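Local coordinates for uncharacterized protein (Bacteroides eggerthii DSM 20697, PDB 4ECO) that is of unknown function but folds as a leucine-rich repeat protein and probably serves to bind other proteins, at residues Leu555-Gly561 against Asp577-Glu583; Phe453-Pro458 against Phe484-Tyr488; Asn43-Trp47 against Ala58-Phe62. All coordinates share one frame; numbering follows the deposited sequence.

Interaction 1 of 3, residues Leu555-Gly561 against Asp577-Glu583; sequences LREWPEG and DIRKVNE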
# COMPACT_ATOMS: atom_id res chain seq x y z
N LEU A 555 36.24 15.56 3.30
CA LEU A 555 36.64 14.83 4.50
C LEU A 555 38.01 14.16 4.36
O LEU A 555 38.18 13.15 3.67
CB LEU A 555 35.61 13.80 4.93
CG LEU A 555 35.76 13.22 6.33
CD1 LEU A 555 35.59 14.29 7.41
CD2 LEU A 555 34.77 12.09 6.55
N ARG A 556 38.98 14.75 5.08
CA ARG A 556 40.37 14.31 5.12
C ARG A 556 40.73 13.77 6.52
O ARG A 556 41.72 13.03 6.65
CB ARG A 556 41.30 15.48 4.70
CG ARG A 556 41.08 15.91 3.24
CD ARG A 556 41.69 17.23 2.87
NE ARG A 556 43.13 17.10 2.66
CZ ARG A 556 43.99 18.12 2.70
NH1 ARG A 556 43.56 19.35 2.95
NH2 ARG A 556 45.29 17.90 2.51
N GLU A 557 39.87 14.07 7.54
CA GLU A 557 40.02 13.74 8.95
C GLU A 557 39.40 12.38 9.33
O GLU A 557 38.19 12.16 9.17
CB GLU A 557 39.35 14.86 9.81
CG GLU A 557 39.38 14.69 11.33
CD GLU A 557 38.46 15.58 12.15
OE1 GLU A 557 37.92 16.56 11.58
OE2 GLU A 557 38.26 15.29 13.35
N TRP A 558 40.23 11.49 9.91
CA TRP A 558 39.78 10.21 10.44
C TRP A 558 39.23 10.45 11.86
O TRP A 558 39.88 11.16 12.63
CB TRP A 558 40.91 9.17 10.44
CG TRP A 558 40.59 7.92 11.23
CD1 TRP A 558 40.83 7.71 12.56
CD2 TRP A 558 39.89 6.76 10.75
NE1 TRP A 558 40.33 6.48 12.94
CE2 TRP A 558 39.76 5.87 11.84
CE3 TRP A 558 39.39 6.36 9.50
CZ2 TRP A 558 39.16 4.61 11.72
CZ3 TRP A 558 38.81 5.11 9.37
CH2 TRP A 558 38.69 4.25 10.47
N PRO A 559 38.08 9.86 12.24
CA PRO A 559 37.58 10.06 13.61
C PRO A 559 38.41 9.28 14.64
O PRO A 559 38.04 8.16 15.04
CB PRO A 559 36.15 9.54 13.51
CG PRO A 559 36.23 8.42 12.48
CD PRO A 559 37.20 8.97 11.46
N GLU A 560 39.55 9.87 15.07
CA GLU A 560 40.41 9.21 16.05
C GLU A 560 39.65 8.97 17.33
O GLU A 560 38.96 9.88 17.81
CB GLU A 560 41.70 10.00 16.30
CG GLU A 560 42.64 10.06 15.11
CD GLU A 560 43.39 8.80 14.70
OE1 GLU A 560 43.41 7.81 15.48
OE2 GLU A 560 43.98 8.83 13.60
N GLY A 561 39.65 7.73 17.78
CA GLY A 561 38.90 7.31 18.95
C GLY A 561 37.69 6.46 18.63
O GLY A 561 37.13 5.84 19.54
N ASP A 577 38.86 11.50 1.34
CA ASP A 577 40.28 11.76 1.20
C ASP A 577 40.96 11.58 2.56
O ASP A 577 41.82 12.38 2.96
CB ASP A 577 40.52 13.16 0.62
CG ASP A 577 41.92 13.41 0.08
OD1 ASP A 577 42.71 12.42 -0.01
OD2 ASP A 577 42.21 14.57 -0.27
N ILE A 578 40.62 10.47 3.26
CA ILE A 578 41.16 10.15 4.57
C ILE A 578 42.67 9.92 4.41
O ILE A 578 43.11 9.33 3.43
CB ILE A 578 40.43 8.95 5.25
CG1 ILE A 578 38.90 9.18 5.33
CG2 ILE A 578 41.03 8.61 6.64
CD1 ILE A 578 38.38 10.50 5.99
N ARG A 579 43.44 10.48 5.36
CA ARG A 579 44.89 10.43 5.38
C ARG A 579 45.38 9.44 6.44
O ARG A 579 45.11 8.25 6.31
CB ARG A 579 45.46 11.84 5.61
CG ARG A 579 44.93 12.93 4.69
CD ARG A 579 45.25 12.68 3.24
NE ARG A 579 44.70 13.74 2.39
CZ ARG A 579 45.32 14.24 1.32
NH1 ARG A 579 46.51 13.78 0.96
NH2 ARG A 579 44.74 15.20 0.61
N LYS A 580 46.10 9.91 7.45
CA LYS A 580 46.70 9.05 8.47
C LYS A 580 45.67 8.65 9.53
O LYS A 580 44.99 9.50 10.13
CB LYS A 580 47.93 9.75 9.12
CG LYS A 580 48.65 9.03 10.27
CD LYS A 580 49.50 7.81 9.86
CE LYS A 580 50.51 7.42 10.92
NZ LYS A 580 49.89 6.97 12.21
N VAL A 581 45.60 7.32 9.76
CA VAL A 581 44.77 6.64 10.75
C VAL A 581 45.75 6.12 11.81
O VAL A 581 46.55 5.21 11.53
CB VAL A 581 43.87 5.54 10.12
CG1 VAL A 581 43.01 4.87 11.17
CG2 VAL A 581 43.00 6.11 9.00
N ASN A 582 45.75 6.76 13.00
CA ASN A 582 46.71 6.45 14.06
C ASN A 582 46.36 5.17 14.78
O ASN A 582 47.23 4.31 14.89
CB ASN A 582 46.85 7.60 15.08
CG ASN A 582 47.45 8.89 14.55
OD1 ASN A 582 48.39 8.90 13.73
ND2 ASN A 582 46.95 10.02 15.03
N GLU A 583 45.12 5.04 15.31
CA GLU A 583 44.66 3.85 16.04
C GLU A 583 44.60 2.62 15.14
O GLU A 583 44.20 2.72 13.98
CB GLU A 583 43.26 4.09 16.67
CG GLU A 583 42.15 4.47 15.69
CD GLU A 583 40.87 5.03 16.29
OE1 GLU A 583 40.58 4.71 17.47
OE2 GLU A 583 40.16 5.77 15.59
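V581 lays its CG1 methyl almost straight above the W558 indole, 3.5 Å from the centroid of the five-membered ring, a CH-pi contact over the face. Its second methyl takes the neighbouring part of the same face, with V581 CG2 3.6 Å from W558 CD2, while P559 packs its CD against the opposite face. I578 closes the apolar centre: CG2 sits at the edge of the indole beside W558 CB, and CD1 approaches L555 CG at 3.8 Å, the two side chains running alongside each other. Swung out with CG opposite the backbone N (chi1 168°), W558 sends NE1 to the polar edge, where it gives a nearly straight 2.7 Å bond to E583 OE2. That oxygen lies close to the indole plane and uses its anti lone pair, the carboxylate standing at 88° to the ring; OE2 of E583 also takes a weak bond from G561 N, and E583 OE1 is hydrogen-bonded to T563 OG1. Beside it the bent E560 grips two successive peptide N-H groups with its syn lone pairs, OE2 holding N582 N at 2.8 Å and OE1 holding E583 N at 3.3 Å. At the other end D577 N bonds to L555 O, and D577 OD2 pairs with R579 NH2 at 2.8 Å, R556 adding only a long, charge-based attraction. The segments run 7° apart in direction, as neighbouring coils of the leucine-rich repeat solenoid, in the loops following strands 540-542 and 570-572. The next coil continues the stack: the backbones of R579 and V581 bond to S601, and V581 rests on I602 of strand 601-603.

Interaction 2 of 3, residues Phe453-Pro458 against Phe484-Tyr488; sequences FSTGSP and FKNTY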
# COMPACT_ATOMS: atom_id res chain seq x y z
N PHE A 453 9.90 17.00 17.55
CA PHE A 453 10.53 16.62 18.80
C PHE A 453 10.02 17.47 19.96
O PHE A 453 9.74 16.91 21.03
CB PHE A 453 12.07 16.71 18.65
CG PHE A 453 12.55 15.79 17.54
CD1 PHE A 453 12.69 14.42 17.76
CD2 PHE A 453 12.76 16.28 16.25
CE1 PHE A 453 13.06 13.57 16.72
CE2 PHE A 453 13.12 15.42 15.21
CZ PHE A 453 13.27 14.07 15.45
N SER A 454 9.85 18.80 19.78
CA SER A 454 9.34 19.66 20.86
C SER A 454 7.91 19.26 21.27
O SER A 454 7.57 19.37 22.44
CB SER A 454 9.42 21.14 20.52
OG SER A 454 8.55 21.54 19.48
N THR A 455 7.11 18.71 20.36
CA THR A 455 5.74 18.26 20.66
C THR A 455 5.71 16.86 21.30
O THR A 455 4.65 16.41 21.75
CB THR A 455 4.89 18.27 19.41
OG1 THR A 455 5.54 17.49 18.42
CG2 THR A 455 4.63 19.68 18.92
N GLY A 456 6.88 16.19 21.33
CA GLY A 456 7.06 14.88 21.93
C GLY A 456 6.54 13.73 21.09
O GLY A 456 5.87 12.84 21.62
N SER A 457 6.85 13.74 19.79
CA SER A 457 6.45 12.65 18.90
C SER A 457 7.28 11.43 19.28
O SER A 457 8.47 11.58 19.58
CB SER A 457 6.62 13.05 17.43
OG SER A 457 5.86 14.21 17.14
N PRO A 458 6.66 10.23 19.40
CA PRO A 458 7.42 9.06 19.86
C PRO A 458 8.27 8.46 18.74
O PRO A 458 8.25 7.25 18.51
CB PRO A 458 6.33 8.11 20.35
CG PRO A 458 5.14 8.45 19.54
CD PRO A 458 5.24 9.89 19.16
N PHE A 484 13.59 17.02 25.38
CA PHE A 484 12.16 16.78 25.19
C PHE A 484 11.79 15.38 25.71
O PHE A 484 12.66 14.50 25.81
CB PHE A 484 11.72 16.97 23.73
CG PHE A 484 12.06 18.33 23.16
CD1 PHE A 484 11.74 19.49 23.85
CD2 PHE A 484 12.69 18.44 21.93
CE1 PHE A 484 12.06 20.75 23.33
CE2 PHE A 484 13.00 19.69 21.40
CZ PHE A 484 12.69 20.84 22.11
N LYS A 485 10.51 15.21 26.05
CA LYS A 485 9.92 14.00 26.62
C LYS A 485 10.39 12.70 25.92
O LYS A 485 10.76 11.76 26.63
CB LYS A 485 8.38 14.08 26.55
CG LYS A 485 7.64 12.88 27.15
CD LYS A 485 6.15 12.81 26.81
CE LYS A 485 5.46 11.66 27.53
NZ LYS A 485 5.07 10.53 26.63
N ASN A 486 10.39 12.64 24.57
CA ASN A 486 10.64 11.37 23.90
C ASN A 486 11.87 11.30 22.97
O ASN A 486 12.03 10.28 22.31
CB ASN A 486 9.41 11.02 23.06
CG ASN A 486 8.25 10.51 23.87
OD1 ASN A 486 8.40 9.73 24.82
ND2 ASN A 486 7.04 10.87 23.47
N THR A 487 12.75 12.32 22.94
CA THR A 487 13.93 12.27 22.06
C THR A 487 14.87 11.08 22.39
O THR A 487 15.63 10.66 21.52
CB THR A 487 14.71 13.58 22.06
OG1 THR A 487 14.82 14.05 23.39
CG2 THR A 487 14.05 14.64 21.24
N TYR A 488 14.76 10.51 23.60
CA TYR A 488 15.57 9.36 24.04
C TYR A 488 15.23 8.12 23.20
O TYR A 488 16.06 7.22 23.11
CB TYR A 488 15.36 9.08 25.55
CG TYR A 488 14.01 8.47 25.90
CD1 TYR A 488 12.89 9.26 26.10
CD2 TYR A 488 13.87 7.09 26.04
CE1 TYR A 488 11.65 8.70 26.40
CE2 TYR A 488 12.64 6.51 26.34
CZ TYR A 488 11.53 7.32 26.52
OH TYR A 488 10.31 6.75 26.80
O HOH W 1 10.35 14.43 22.04
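F484 packs against F453 and S454 at the end of helix 451-454, where a Schellman motif with G456 at positive phi turns the chain out of the helix, on the side of the leucine-rich repeat solenoid away from its stacked strands. Along the F484 side chain, CB first meets the backbone, 3.3 Å from F453 O. With CG beside its own backbone N (chi1 -56°), the ring then turns flat over the helix end. CD2 lies 3.8 Å from F453 CB, the S454 CA hydrogen points into the centre of the face as a CH-pi contact, CA being 3.5 Å from the ring centroid, and CZ at the tip reaches S454 CB. The F453 carbonyl is well used: its oxygen accepts G456 N within the Schellman turn and also a water at 2.7 Å, and this water in turn accepts N486 N, bridging the segments. N486 adds the direct link, its CB passing near S457 O before ND2 bonds to G456 O at 2.9 Å. That N-H lies in the amide's own plane but comes down on the G456 carbonyl from 53° above the carbonyl plane. T487 CG2 also meets the F453 ring, 3.7 Å from CD1 of F453.

Interaction 3 of 3, residues Asn43-Trp47 against Ala58-Phe62; sequences NGKNW and ANWNF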
# COMPACT_ATOMS: atom_id res chain seq x y z
N ASN A 43 -19.22 -19.17 -24.11
CA ASN A 43 -18.33 -19.93 -24.99
C ASN A 43 -17.43 -20.92 -24.18
O ASN A 43 -16.25 -21.10 -24.47
CB ASN A 43 -17.48 -18.94 -25.80
CG ASN A 43 -16.71 -19.52 -26.96
OD1 ASN A 43 -15.52 -19.22 -27.15
ND2 ASN A 43 -17.36 -20.37 -27.75
N GLY A 44 -18.05 -21.59 -23.21
CA GLY A 44 -17.43 -22.55 -22.30
C GLY A 44 -16.57 -23.66 -22.90
O GLY A 44 -15.66 -24.16 -22.23
N LYS A 45 -16.88 -24.08 -24.14
CA LYS A 45 -16.11 -25.16 -24.78
C LYS A 45 -14.68 -24.68 -25.08
O LYS A 45 -13.77 -25.51 -25.20
CB LYS A 45 -16.80 -25.65 -26.06
CG LYS A 45 -17.14 -24.54 -27.06
CD LYS A 45 -17.43 -25.07 -28.47
CE LYS A 45 -17.57 -23.95 -29.48
NZ LYS A 45 -17.75 -24.46 -30.86
N ASN A 46 -14.46 -23.34 -25.12
CA ASN A 46 -13.15 -22.78 -25.44
C ASN A 46 -12.44 -22.16 -24.23
O ASN A 46 -11.37 -21.56 -24.39
CB ASN A 46 -13.25 -21.78 -26.57
CG ASN A 46 -13.61 -22.46 -27.88
OD1 ASN A 46 -14.65 -22.17 -28.49
ND2 ASN A 46 -12.83 -23.45 -28.29
N TRP A 47 -12.98 -22.39 -23.02
CA TRP A 47 -12.37 -21.99 -21.76
C TRP A 47 -11.06 -22.73 -21.52
O TRP A 47 -10.97 -23.92 -21.84
CB TRP A 47 -13.32 -22.31 -20.59
CG TRP A 47 -14.51 -21.43 -20.40
CD1 TRP A 47 -14.94 -20.44 -21.22
CD2 TRP A 47 -15.43 -21.49 -19.31
NE1 TRP A 47 -16.09 -19.87 -20.70
CE2 TRP A 47 -16.41 -20.50 -19.53
CE3 TRP A 47 -15.54 -22.30 -18.16
CZ2 TRP A 47 -17.48 -20.29 -18.66
CZ3 TRP A 47 -16.58 -22.07 -17.28
CH2 TRP A 47 -17.55 -21.10 -17.55
N ALA A 58 -7.76 -26.25 -16.55
CA ALA A 58 -9.03 -26.92 -16.24
C ALA A 58 -10.22 -26.29 -16.99
O ALA A 58 -10.04 -25.22 -17.62
CB ALA A 58 -9.29 -26.89 -14.73
N ASN A 59 -11.41 -26.95 -16.93
CA ASN A 59 -12.68 -26.52 -17.54
C ASN A 59 -13.84 -27.31 -16.97
O ASN A 59 -13.64 -28.39 -16.41
CB ASN A 59 -12.63 -26.66 -19.09
CG ASN A 59 -13.75 -25.98 -19.87
OD1 ASN A 59 -14.62 -25.27 -19.33
ND2 ASN A 59 -13.75 -26.17 -21.18
N TRP A 60 -15.06 -26.79 -17.10
CA TRP A 60 -16.26 -27.49 -16.71
C TRP A 60 -16.48 -28.69 -17.66
O TRP A 60 -16.00 -28.69 -18.80
CB TRP A 60 -17.47 -26.55 -16.72
CG TRP A 60 -17.42 -25.47 -15.68
CD1 TRP A 60 -16.42 -25.22 -14.79
CD2 TRP A 60 -18.45 -24.51 -15.40
NE1 TRP A 60 -16.76 -24.17 -13.97
CE2 TRP A 60 -18.00 -23.71 -14.33
CE3 TRP A 60 -19.72 -24.25 -15.94
CZ2 TRP A 60 -18.75 -22.64 -13.81
CZ3 TRP A 60 -20.48 -23.20 -15.42
CH2 TRP A 60 -20.00 -22.42 -14.37
N ASN A 61 -17.16 -29.71 -17.17
CA ASN A 61 -17.42 -30.89 -17.97
C ASN A 61 -18.83 -31.33 -17.71
O ASN A 61 -19.23 -31.46 -16.54
CB ASN A 61 -16.41 -31.97 -17.65
CG ASN A 61 -16.55 -33.17 -18.53
OD1 ASN A 61 -17.29 -34.09 -18.21
ND2 ASN A 61 -15.86 -33.17 -19.67
N PHE A 62 -19.60 -31.52 -18.80
CA PHE A 62 -21.02 -31.90 -18.71
C PHE A 62 -21.22 -33.28 -19.35
O PHE A 62 -22.36 -33.74 -19.52
CB PHE A 62 -21.92 -30.81 -19.34
CG PHE A 62 -21.83 -29.49 -18.60
CD1 PHE A 62 -22.55 -29.28 -17.43
CD2 PHE A 62 -20.96 -28.49 -19.03
CE1 PHE A 62 -22.40 -28.10 -16.70
CE2 PHE A 62 -20.82 -27.31 -18.30
CZ PHE A 62 -21.53 -27.13 -17.14
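G44 and K45 form a short 3-10 turn beside the extended N59 backbone, the W47 and N59 CA atoms lying 6.2 Å apart, and the G44 carbonyl faces the second segment. N59 meets that carbonyl with its amide: ND2 bonds to G44 O at 3.0 Å, nearly along the C=O axis and close to the amide plane. The same G44 oxygen takes a weak bond from W47 N, which closes the turn. The other amide atom, N59 OD1, turns back on its own chain in a weak bond to W60 N and also accepts the indole N-H of W39 from helix 27-41; these partners fix the rotation of the amide. N59 OD1 lies 3.3 Å from W47 CE3, the indole and amide planes being 38° apart. W47, its CG beside the backbone N (chi1 -75°), reaches across to the second segment and puts the outer corner of its six-membered ring on W60: CZ3 stands over the middle of the W60 indole, 3.6 Å from CD2 of that residue. The pair is T-shaped, with six-membered centroids 5.0 Å apart and planes at 72°. One face of the W47 ring is lined at its rim by G44 CA, and F91 stacks on the indole, while W39 and F91 also meet W60. Both indole N-H groups are bonded to backbone carbonyls, W47 NE1 to L42 O and W60 NE1 to P73 O. The contact thus belongs to an aromatic cluster at the N-terminal end of the leucine-rich repeat region, and its chemistry implies fixed orientations: each indole is set by ring contacts and by one N-H bond, and the polar atoms N59 brings into the cluster are paired.

In the fold
From the N terminus the contacts follow in series, none nested in or crossing another. Interaction 3 comes first, just after helix 27-41, closing a loop whose residues 52-57 are not modelled and packing it at the start of the leucine-rich repeat region. Interaction 2 closes a longer loop, joining the end of helix 451-454 to the residues leading into strand 492-494 and enclosing strands 461-463, 478-479 and 482-483. Interaction 1, further along, joins the loops before and after strand 570-572. Interactions 1 and 2 have centres 34 Å apart on the C-terminal part of the arc; interaction 3 lies across the chain's centre, 74 Å from interaction 1 and 64 Å from interaction 2, centre to centre.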